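Local coordinates for protein galactose-1-phosphate uridylyltransferase (Bacillus cereus, PDB 4QVU) that is of unknown function but binds zinc, has a HIT-like fold and may act as a UDP-glucose:hexose-1-phosphate uridylyltransferase, at residues I86-S89 with I90-W93; H92-N95 with L96-N99; Y131-Y134 with L135-V138; L182-Y185 with I186-V190. All coordinates share one frame; numbering follows the deposited sequence.

All four contacts are local, between neighbouring turns of the chain, so none closes a long loop and none nests inside another. Interactions 1 and 2 follow each other along helix 79-97 and overlap at H92 and W93. Interaction 3 comes next, in the loop between strands 123-129 and 145-150; its Y134 packs against W93 and Q97, linking it to both earlier contacts. Interaction 4 lies on helix 179-195 in the C-terminal half and meets interaction 1 where I86 packs on A183 and I186. The two helices thus touch each other as well as the antiparallel sheet, while interaction 3 connects the chain to other subunits.

Interaction 1: residues I86-S89 with I90-W93; sequences IRFS and IKHW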
loop_
_atom_site.group_PDB
_atom_site.type_symbol
_atom_site.label_atom_id
_atom_site.label_comp_id
_atom_site.label_asym_id
_atom_site.label_seq_id
_atom_site.Cartn_x
_atom_site.Cartn_y
_atom_site.Cartn_z
ATOM N N ILE A 86 28.344 17.195 -7.843
ATOM C CA ILE A 86 26.904 17.366 -8.026
ATOM C C ILE A 86 26.665 18.400 -9.148
ATOM O O ILE A 86 25.808 18.155 -9.992
ATOM C CB ILE A 86 26.194 17.727 -6.686
ATOM C CG1 ILE A 86 26.237 16.518 -5.698
ATOM C CG2 ILE A 86 24.745 18.242 -6.867
ATOM C CD1 ILE A 86 25.578 15.158 -6.164
ATOM N N ARG A 87 27.464 19.479 -9.222
ATOM C CA ARG A 87 27.325 20.472 -10.291
ATOM C C ARG A 87 27.585 19.844 -11.672
ATOM O O ARG A 87 26.777 20.048 -12.572
ATOM C CB ARG A 87 28.241 21.672 -10.064
ATOM C CG ARG A 87 27.602 22.692 -9.146
ATOM C CD ARG A 87 28.500 23.868 -8.850
ATOM N NE ARG A 87 27.755 24.920 -8.163
ATOM C CZ ARG A 87 28.273 26.077 -7.772
ATOM N NH1 ARG A 87 29.557 26.344 -7.980
ATOM N NH2 ARG A 87 27.513 26.976 -7.160
ATOM N N PHE A 88 28.650 19.043 -11.822
ATOM C CA PHE A 88 28.982 18.356 -13.074
ATOM C C PHE A 88 27.851 17.388 -13.490
ATOM O O PHE A 88 27.376 17.465 -14.623
ATOM C CB PHE A 88 30.311 17.591 -12.911
ATOM C CG PHE A 88 30.877 16.930 -14.147
ATOM C CD1 PHE A 88 31.763 17.612 -14.977
ATOM C CD2 PHE A 88 30.570 15.608 -14.452
ATOM C CE1 PHE A 88 32.317 16.988 -16.099
ATOM C CE2 PHE A 88 31.127 14.982 -15.572
ATOM C CZ PHE A 88 31.993 15.677 -16.389
ATOM N N SER A 89 27.411 16.511 -12.557
ATOM C CA SER A 89 26.375 15.487 -12.752
ATOM C C SER A 89 25.040 16.079 -13.200
ATOM O O SER A 89 24.527 15.642 -14.225
ATOM C CB SER A 89 26.159 14.691 -11.470
ATOM O OG SER A 89 27.344 13.999 -11.114
ATOM N N ILE A 90 24.483 17.049 -12.433
ATOM C CA ILE A 90 23.216 17.730 -12.715
ATOM C C ILE A 90 23.290 18.443 -14.081
ATOM O O ILE A 90 22.354 18.303 -14.868
ATOM C CB ILE A 90 22.854 18.731 -11.570
ATOM C CG1 ILE A 90 22.625 18.035 -10.199
ATOM C CG2 ILE A 90 21.688 19.684 -11.938
ATOM C CD1 ILE A 90 21.410 17.312 -10.033
ATOM N N LYS A 91 24.391 19.201 -14.356
ATOM C CA LYS A 91 24.599 19.952 -15.607
ATOM C C LYS A 91 24.521 19.029 -16.831
ATOM O O LYS A 91 23.791 19.339 -17.767
ATOM C CB LYS A 91 25.960 20.697 -15.603
ATOM C CG LYS A 91 26.225 21.544 -16.863
ATOM C CD LYS A 91 27.529 22.369 -16.857
ATOM C CE LYS A 91 28.784 21.658 -17.322
ATOM N NZ LYS A 91 29.358 20.753 -16.292
ATOM N N HIS A 92 25.241 17.897 -16.812
ATOM C CA HIS A 92 25.269 16.985 -17.951
ATOM C C HIS A 92 23.965 16.198 -18.074
ATOM O O HIS A 92 23.573 15.886 -19.197
ATOM C CB HIS A 92 26.473 16.049 -17.872
ATOM C CG HIS A 92 27.753 16.803 -18.081
ATOM N ND1 HIS A 92 28.058 17.376 -19.308
ATOM C CD2 HIS A 92 28.731 17.116 -17.201
ATOM C CE1 HIS A 92 29.209 18.000 -19.134
ATOM N NE2 HIS A 92 29.659 17.859 -17.888
ATOM N N TRP A 93 23.271 15.935 -16.953
ATOM C CA TRP A 93 21.978 15.259 -16.934
ATOM C C TRP A 93 20.908 16.135 -17.601
ATOM O O TRP A 93 20.180 15.662 -18.479
ATOM C CB TRP A 93 21.586 14.924 -15.479
ATOM C CG TRP A 93 20.127 14.660 -15.207
ATOM C CD1 TRP A 93 19.332 13.727 -15.810
ATOM C CD2 TRP A 93 19.360 15.186 -14.110
ATOM N NE1 TRP A 93 18.081 13.728 -15.235
ATOM C CE2 TRP A 93 18.081 14.582 -14.165
ATOM C CE3 TRP A 93 19.624 16.124 -13.091
ATOM C CZ2 TRP A 93 17.065 14.895 -13.250
ATOM C CZ3 TRP A 93 18.616 16.432 -12.188
ATOM C CH2 TRP A 93 17.356 15.816 -12.270
#
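H92 folds back along the helix onto the ring of F88, one turn earlier. Its CB lies 3.7 Å from F88 O, and CG, set beside the backbone N (chi1 -69°), stays close to the same carbonyl. Farther out, CD2 sits 3.4 Å above the plane of the F88 ring, over its centre. NE2 hangs over the same face and comes within 3.3 Å of F88 CE1. The pair is therefore a T-shaped stack, the imidazole presenting its edge to the phenyl face with the planes at 61° and the centroids 4.3 Å apart. W48 also meets the H92 ring, and A41 of strand 39-43 touches both F88 and H92. The underlying backbone is regular alpha helix, with each NH of I90 to W93 bonded four residues back. Helix 79-97 packs on the antiparallel sheet of this HIT-like fold: S89 and I90 touch L107 of strand 104-111, and I86 and I90 touch F208 of strand 203-211. These isoleucines also meet each other, I86 CG2 lying 4.0 Å from I90 CG1, and both rest on I179 of helix 179-195. R87 extends its guanidinium to a salt bridge with D180, its side chain about 9 Å from the bound zinc ion.

Interaction 2: residues H92-N95 with L96-N99; sequences HWLN and LQKN
The carbonyl of H92 takes the NH of L96 at 3.2 Å (H92 O to L96 N). The next link, Q97 N to W93 O, is weak at 3.4 Å. K98 N then turns to N95 O, again weakly, and N99 N bonds L96 O, so that the spacing drops from four residues to three as the helix runs out. W93 and Q97 extend side by side in the same direction, their ring and amide planes 45° apart and W93 NE1 4.2 Å from Q97 NE2. Both reach V105: W93 NE1 donates to its carbonyl and Q97 OE1 accepts from its NH. This joins the C-terminal part of helix 79-97 to strand 104-111 of the HIT-like antiparallel sheet. L94 lays CD2 over one face of the indole, 3.7 Å above the plane of W93 and offset toward the rim. On the exposed flank, K98 bends back across the preceding turn, bringing CG to 3.4 Å from L94 O. Farther along, its CE lies 3.5 Å from N95 OD1, where the end of the lysine chain crosses the asparagine amide oxygen.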
loop_
_atom_site.group_PDB
_atom_site.type_symbol
_atom_site.label_atom_id
_atom_site.label_comp_id
_atom_site.label_asym_id
_atom_site.label_seq_id
_atom_site.Cartn_x
_atom_site.Cartn_y
_atom_site.Cartn_z
ATOM N N HIS A 92 25.241 17.897 -16.812
ATOM C CA HIS A 92 25.269 16.985 -17.951
ATOM C C HIS A 92 23.965 16.198 -18.074
ATOM O O HIS A 92 23.573 15.886 -19.197
ATOM C CB HIS A 92 26.473 16.049 -17.872
ATOM C CG HIS A 92 27.753 16.803 -18.081
ATOM N ND1 HIS A 92 28.058 17.376 -19.308
ATOM C CD2 HIS A 92 28.731 17.116 -17.201
ATOM C CE1 HIS A 92 29.209 18.000 -19.134
ATOM N NE2 HIS A 92 29.659 17.859 -17.888
ATOM N N TRP A 93 23.271 15.935 -16.953
ATOM C CA TRP A 93 21.978 15.259 -16.934
ATOM C C TRP A 93 20.908 16.135 -17.601
ATOM O O TRP A 93 20.180 15.662 -18.479
ATOM C CB TRP A 93 21.586 14.924 -15.479
ATOM C CG TRP A 93 20.127 14.660 -15.207
ATOM C CD1 TRP A 93 19.332 13.727 -15.810
ATOM C CD2 TRP A 93 19.360 15.186 -14.110
ATOM N NE1 TRP A 93 18.081 13.728 -15.235
ATOM C CE2 TRP A 93 18.081 14.582 -14.165
ATOM C CE3 TRP A 93 19.624 16.124 -13.091
ATOM C CZ2 TRP A 93 17.065 14.895 -13.250
ATOM C CZ3 TRP A 93 18.616 16.432 -12.188
ATOM C CH2 TRP A 93 17.356 15.816 -12.270
ATOM N N LEU A 94 20.831 17.403 -17.192
ATOM C CA LEU A 94 19.813 18.320 -17.668
ATOM C C LEU A 94 20.070 18.735 -19.114
ATOM O O LEU A 94 19.100 18.855 -19.861
ATOM C CB LEU A 94 19.701 19.555 -16.750
ATOM C CG LEU A 94 19.195 19.276 -15.315
ATOM C CD1 LEU A 94 19.124 20.519 -14.513
ATOM C CD2 LEU A 94 17.830 18.599 -15.304
ATOM N N ASN A 95 21.344 18.889 -19.531
ATOM C CA ASN A 95 21.674 19.268 -20.907
ATOM C C ASN A 95 21.416 18.130 -21.890
ATOM O O ASN A 95 21.038 18.418 -23.025
ATOM C CB ASN A 95 23.123 19.727 -21.038
ATOM C CG ASN A 95 23.383 21.093 -20.460
ATOM O OD1 ASN A 95 22.594 22.037 -20.617
ATOM N ND2 ASN A 95 24.532 21.242 -19.833
ATOM N N LEU A 96 21.613 16.853 -21.471
ATOM C CA LEU A 96 21.383 15.693 -22.347
ATOM C C LEU A 96 19.876 15.514 -22.623
ATOM O O LEU A 96 19.514 15.059 -23.708
ATOM C CB LEU A 96 21.977 14.397 -21.755
ATOM C CG LEU A 96 22.101 13.181 -22.705
ATOM C CD1 LEU A 96 23.239 13.362 -23.710
ATOM C CD2 LEU A 96 22.327 11.897 -21.925
ATOM N N GLN A 97 19.003 15.905 -21.662
ATOM C CA GLN A 97 17.546 15.811 -21.789
ATOM C C GLN A 97 17.025 16.797 -22.856
ATOM O O GLN A 97 15.994 16.532 -23.479
ATOM C CB GLN A 97 16.886 16.073 -20.432
ATOM C CG GLN A 97 15.451 15.555 -20.331
ATOM C CD GLN A 97 15.061 15.105 -18.939
ATOM O OE1 GLN A 97 14.333 14.128 -18.779
ATOM N NE2 GLN A 97 15.574 15.754 -17.897
ATOM N N LYS A 98 17.779 17.896 -23.102
ATOM C CA LYS A 98 17.479 18.935 -24.093
ATOM C C LYS A 98 17.656 18.386 -25.521
ATOM O O LYS A 98 17.099 18.947 -26.469
ATOM C CB LYS A 98 18.367 20.173 -23.872
ATOM C CG LYS A 98 18.205 20.792 -22.487
ATOM C CD LYS A 98 19.141 21.971 -22.257
ATOM C CE LYS A 98 19.129 22.450 -20.821
ATOM N NZ LYS A 98 17.789 22.932 -20.385
ATOM N N ASN A 99 18.425 17.287 -25.663
ATOM C CA ASN A 99 18.626 16.576 -26.920
ATOM C C ASN A 99 17.296 15.891 -27.268
ATOM O O ASN A 99 16.816 15.046 -26.506
ATOM C CB ASN A 99 19.808 15.593 -26.781
ATOM C CG ASN A 99 20.101 14.657 -27.933
ATOM O OD1 ASN A 99 19.229 14.264 -28.711
ATOM N ND2 ASN A 99 21.334 14.178 -27.988
#

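Interaction 3: residues Y131-Y134 with L135-V138; sequences YVNY and LDNV. With NA (sodium ion), chain D; NA (sodium ion), chain B.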
loop_
_atom_site.group_PDB
_atom_site.type_symbol
_atom_site.label_atom_id
_atom_site.label_comp_id
_atom_site.label_asym_id
_atom_site.label_seq_id
_atom_site.Cartn_x
_atom_site.Cartn_y
_atom_site.Cartn_z
ATOM N N TYR A 131 12.355 6.225 -25.655
ATOM C CA TYR A 131 10.893 6.129 -25.602
ATOM C C TYR A 131 10.317 6.072 -24.177
ATOM O O TYR A 131 9.094 5.992 -24.041
ATOM C CB TYR A 131 10.419 4.869 -26.366
ATOM C CG TYR A 131 10.932 4.775 -27.787
ATOM C CD1 TYR A 131 10.577 5.725 -28.743
ATOM C CD2 TYR A 131 11.738 3.714 -28.190
ATOM C CE1 TYR A 131 11.051 5.647 -30.052
ATOM C CE2 TYR A 131 12.206 3.618 -29.500
ATOM C CZ TYR A 131 11.858 4.586 -30.430
ATOM O OH TYR A 131 12.308 4.504 -31.726
ATOM N N VAL A 132 11.157 6.117 -23.130
ATOM C CA VAL A 132 10.644 6.020 -21.764
ATOM C C VAL A 132 10.774 7.371 -21.048
ATOM O O VAL A 132 11.817 8.024 -21.126
ATOM C CB VAL A 132 11.343 4.884 -20.953
ATOM C CG1 VAL A 132 10.770 4.766 -19.542
ATOM C CG2 VAL A 132 11.223 3.539 -21.671
ATOM N N ASN A 133 9.691 7.772 -20.358
ATOM C CA ASN A 133 9.620 8.949 -19.493
ATOM C C ASN A 133 9.693 8.435 -18.051
ATOM O O ASN A 133 8.755 7.778 -17.594
ATOM C CB ASN A 133 8.358 9.775 -19.778
ATOM C CG ASN A 133 8.307 11.101 -19.061
ATOM O OD1 ASN A 133 8.879 11.301 -17.978
ATOM N ND2 ASN A 133 7.612 12.047 -19.656
ATOM N N TYR A 134 10.811 8.691 -17.348
ATOM C CA TYR A 134 11.045 8.154 -16.004
ATOM C C TYR A 134 10.034 8.660 -14.955
ATOM O O TYR A 134 9.937 8.051 -13.893
ATOM C CB TYR A 134 12.466 8.452 -15.510
ATOM C CG TYR A 134 12.767 9.902 -15.206
ATOM C CD1 TYR A 134 12.514 10.437 -13.947
ATOM C CD2 TYR A 134 13.399 10.714 -16.143
ATOM C CE1 TYR A 134 12.811 11.767 -13.653
ATOM C CE2 TYR A 134 13.712 12.043 -15.855
ATOM C CZ TYR A 134 13.419 12.563 -14.606
ATOM O OH TYR A 134 13.725 13.865 -14.306
ATOM N N LEU A 135 9.298 9.741 -15.237
ATOM C CA LEU A 135 8.314 10.287 -14.304
ATOM C C LEU A 135 6.979 9.543 -14.373
ATOM O O LEU A 135 6.199 9.608 -13.413
ATOM C CB LEU A 135 8.075 11.775 -14.580
ATOM C CG LEU A 135 9.187 12.753 -14.197
ATOM C CD1 LEU A 135 8.861 14.137 -14.692
ATOM C CD2 LEU A 135 9.421 12.771 -12.685
ATOM N N ASP A 136 6.723 8.827 -15.491
ATOM C CA ASP A 136 5.469 8.118 -15.745
ATOM C C ASP A 136 4.888 7.390 -14.525
ATOM O O ASP A 136 3.741 7.664 -14.182
ATOM C CB ASP A 136 5.620 7.094 -16.877
ATOM C CG ASP A 136 5.580 7.697 -18.258
ATOM O OD1 ASP A 136 5.425 8.933 -18.362
ATOM O OD2 ASP A 136 5.685 6.932 -19.243
ATOM N N ASN A 137 5.656 6.494 -13.876
ATOM C CA ASN A 137 5.170 5.656 -12.775
ATOM C C ASN A 137 5.579 6.151 -11.390
ATOM O O ASN A 137 5.531 5.377 -10.439
ATOM C CB ASN A 137 5.672 4.224 -12.957
ATOM C CG ASN A 137 5.290 3.602 -14.270
ATOM O OD1 ASN A 137 4.216 3.851 -14.827
ATOM N ND2 ASN A 137 6.168 2.777 -14.795
ATOM N N VAL A 138 5.944 7.414 -11.251
ATOM C CA VAL A 138 6.204 8.004 -9.929
ATOM C C VAL A 138 5.187 9.143 -9.760
ATOM O O VAL A 138 4.815 9.796 -10.747
ATOM C CB VAL A 138 7.674 8.448 -9.640
ATOM C CG1 VAL A 138 8.616 7.248 -9.624
ATOM C CG2 VAL A 138 8.169 9.518 -10.612
HETATM NA NA NA D . 4.433 10.944 -12.632
HETATM NA NA NA B . 1.785 8.046 -15.200
HETATM O O HOH W 1 4.551 13.064 -11.185
HETATM O O HOH W 2 1.675 5.950 -16.682
#
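With CG of N133 anti to the backbone N (chi1 -172°), its OD1 reaches forward to the NH of L135, whereas chi1 of 69° at Y134 places that ring between its own N and carbonyl carbon, alongside the leucine. The bond from L135 N to N133 OD1 measures 3.2 Å and closes an Asx turn. N133 O accepts from D136 N at 3.1 Å, closing a type I beta turn, so N133 holds two successive NH groups. Its CB also lies 3.4 Å from D136 OD1, the two side chains crossing at about a right angle. L135 runs beside Y134 and points the same way; its CG makes an off-centre CH-pi contact, 4.3 Å from the centroid of the Y134 ring. The phenol OH bonds Y210 N on strand 203-211. These turns lie in the loop between strands 123-129 and 145-150, which here is also a subunit interface. A second type I turn, L135 to V138, directs L135 O and V138 O at one sodium ion, 2.4 Å and 2.2 Å away respectively. A water and D136 O of the second subunit add further ligands to it. D136 O, 2.2 Å from the other sodium, takes the reciprocal role, joined there by L135 O and V138 O of that subunit. Y232 of the third subunit meets the Y134 ring.

Interaction 4: residues L182-Y185 with I186-V190; sequences LANY and IQQTV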
loop_
_atom_site.group_PDB
_atom_site.type_symbol
_atom_site.label_atom_id
_atom_site.label_comp_id
_atom_site.label_asym_id
_atom_site.label_seq_id
_atom_site.Cartn_x
_atom_site.Cartn_y
_atom_site.Cartn_z
ATOM N N LEU A 182 22.008 21.370 -1.973
ATOM C CA LEU A 182 21.565 20.012 -2.320
ATOM C C LEU A 182 22.710 19.028 -2.072
ATOM O O LEU A 182 22.528 18.067 -1.326
ATOM C CB LEU A 182 21.086 19.971 -3.793
ATOM C CG LEU A 182 20.576 18.641 -4.378
ATOM C CD1 LEU A 182 19.268 18.228 -3.754
ATOM C CD2 LEU A 182 20.359 18.766 -5.879
ATOM N N ALA A 183 23.909 19.338 -2.622
ATOM C CA ALA A 183 25.153 18.569 -2.502
ATOM C C ALA A 183 25.528 18.320 -1.033
ATOM O O ALA A 183 25.943 17.210 -0.691
ATOM C CB ALA A 183 26.282 19.310 -3.209
ATOM N N ASN A 184 25.348 19.339 -0.165
ATOM C CA ASN A 184 25.637 19.230 1.265
ATOM C C ASN A 184 24.624 18.313 1.959
ATOM O O ASN A 184 25.027 17.491 2.780
ATOM C CB ASN A 184 25.653 20.604 1.943
ATOM C CG ASN A 184 26.051 20.544 3.405
ATOM O OD1 ASN A 184 27.135 20.058 3.769
ATOM N ND2 ASN A 184 25.178 21.034 4.279
ATOM N N TYR A 185 23.321 18.449 1.622
ATOM C CA TYR A 185 22.227 17.647 2.181
ATOM C C TYR A 185 22.359 16.185 1.752
ATOM O O TYR A 185 22.104 15.301 2.572
ATOM C CB TYR A 185 20.862 18.216 1.768
ATOM C CG TYR A 185 20.337 19.283 2.708
ATOM C CD1 TYR A 185 21.030 20.475 2.903
ATOM C CD2 TYR A 185 19.117 19.125 3.359
ATOM C CE1 TYR A 185 20.552 21.459 3.763
ATOM C CE2 TYR A 185 18.621 20.110 4.217
ATOM C CZ TYR A 185 19.348 21.271 4.421
ATOM O OH TYR A 185 18.869 22.252 5.256
ATOM N N ILE A 186 22.790 15.924 0.495
ATOM C CA ILE A 186 23.008 14.551 0.019
ATOM C C ILE A 186 24.130 13.934 0.858
ATOM O O ILE A 186 23.924 12.883 1.454
ATOM C CB ILE A 186 23.311 14.473 -1.503
ATOM C CG1 ILE A 186 22.106 14.932 -2.346
ATOM C CG2 ILE A 186 23.742 13.049 -1.896
ATOM C CD1 ILE A 186 22.431 15.180 -3.816
ATOM N N GLN A 187 25.279 14.631 0.967
ATOM C CA GLN A 187 26.442 14.156 1.709
ATOM C C GLN A 187 26.088 13.825 3.161
ATOM O O GLN A 187 26.455 12.746 3.611
ATOM C CB GLN A 187 27.588 15.162 1.664
ATOM C CG GLN A 187 28.886 14.566 2.199
ATOM C CD GLN A 187 30.061 15.492 2.100
ATOM O OE1 GLN A 187 30.000 16.668 2.477
ATOM N NE2 GLN A 187 31.183 14.943 1.669
ATOM N N GLN A 188 25.351 14.702 3.871
ATOM C CA GLN A 188 24.980 14.460 5.274
ATOM C C GLN A 188 24.009 13.289 5.399
ATOM O O GLN A 188 24.213 12.445 6.273
ATOM C CB GLN A 188 24.378 15.713 5.938
ATOM C CG GLN A 188 25.366 16.875 6.110
ATOM C CD GLN A 188 26.652 16.457 6.796
ATOM O OE1 GLN A 188 27.679 16.225 6.144
ATOM N NE2 GLN A 188 26.608 16.298 8.116
ATOM N N THR A 189 22.997 13.203 4.512
ATOM C CA THR A 189 22.029 12.114 4.546
ATOM C C THR A 189 22.761 10.795 4.278
ATOM O O THR A 189 22.499 9.832 4.987
ATOM C CB THR A 189 20.861 12.347 3.565
ATOM O OG1 THR A 189 20.298 13.653 3.773
ATOM C CG2 THR A 189 19.764 11.290 3.704
ATOM N N VAL A 190 23.703 10.765 3.316
ATOM C CA VAL A 190 24.512 9.576 2.990
ATOM C C VAL A 190 25.353 9.184 4.224
ATOM O O VAL A 190 25.328 8.014 4.622
ATOM C CB VAL A 190 25.393 9.805 1.725
ATOM C CG1 VAL A 190 26.567 8.823 1.646
ATOM C CG2 VAL A 190 24.547 9.746 0.457
#
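L182 and I186, one helical turn apart, cross obliquely on a buried flank, with L182 CG 4.0 Å from I186 CD1. The isoleucine has CG1 beside its backbone N (chi1 -65°), and from there its ethyl arm passes back over the preceding turn, CG1 lying 3.3 Å from L182 O. That oxygen accepts the NH of I186 at 2.8 Å (L182 O to I186 N). T189 and Y185 are related differently. The threonine turns its hydroxyl back toward the helix, and OG1 donates to Y185 O at 2.7 Å. T189 N bonds the same oxygen at 3.0 Å from the opposite face of the carbonyl plane, so two donors grip Y185 O and the buried hydroxyl is satisfied within the helix. Helix 179-195 lies against the antiparallel sheet of the HIT-like C-terminal half: I171 touches L182, Y185 and I186, while L156 touches Y185 and T189. It also begins beside the zinc site, and the Y185 side chain is about 5 Å from that of the zinc ligand E181. Toward helix 79-97, A183 and I186 both pack on I86. Q187 is extended beyond CG and gives NE2 to the carbonyls of I74 and Y77, whereas the bent Q188, its CG 3.4 Å from N184 O, pairs OE1 with R191 and NE2 with Y251 O.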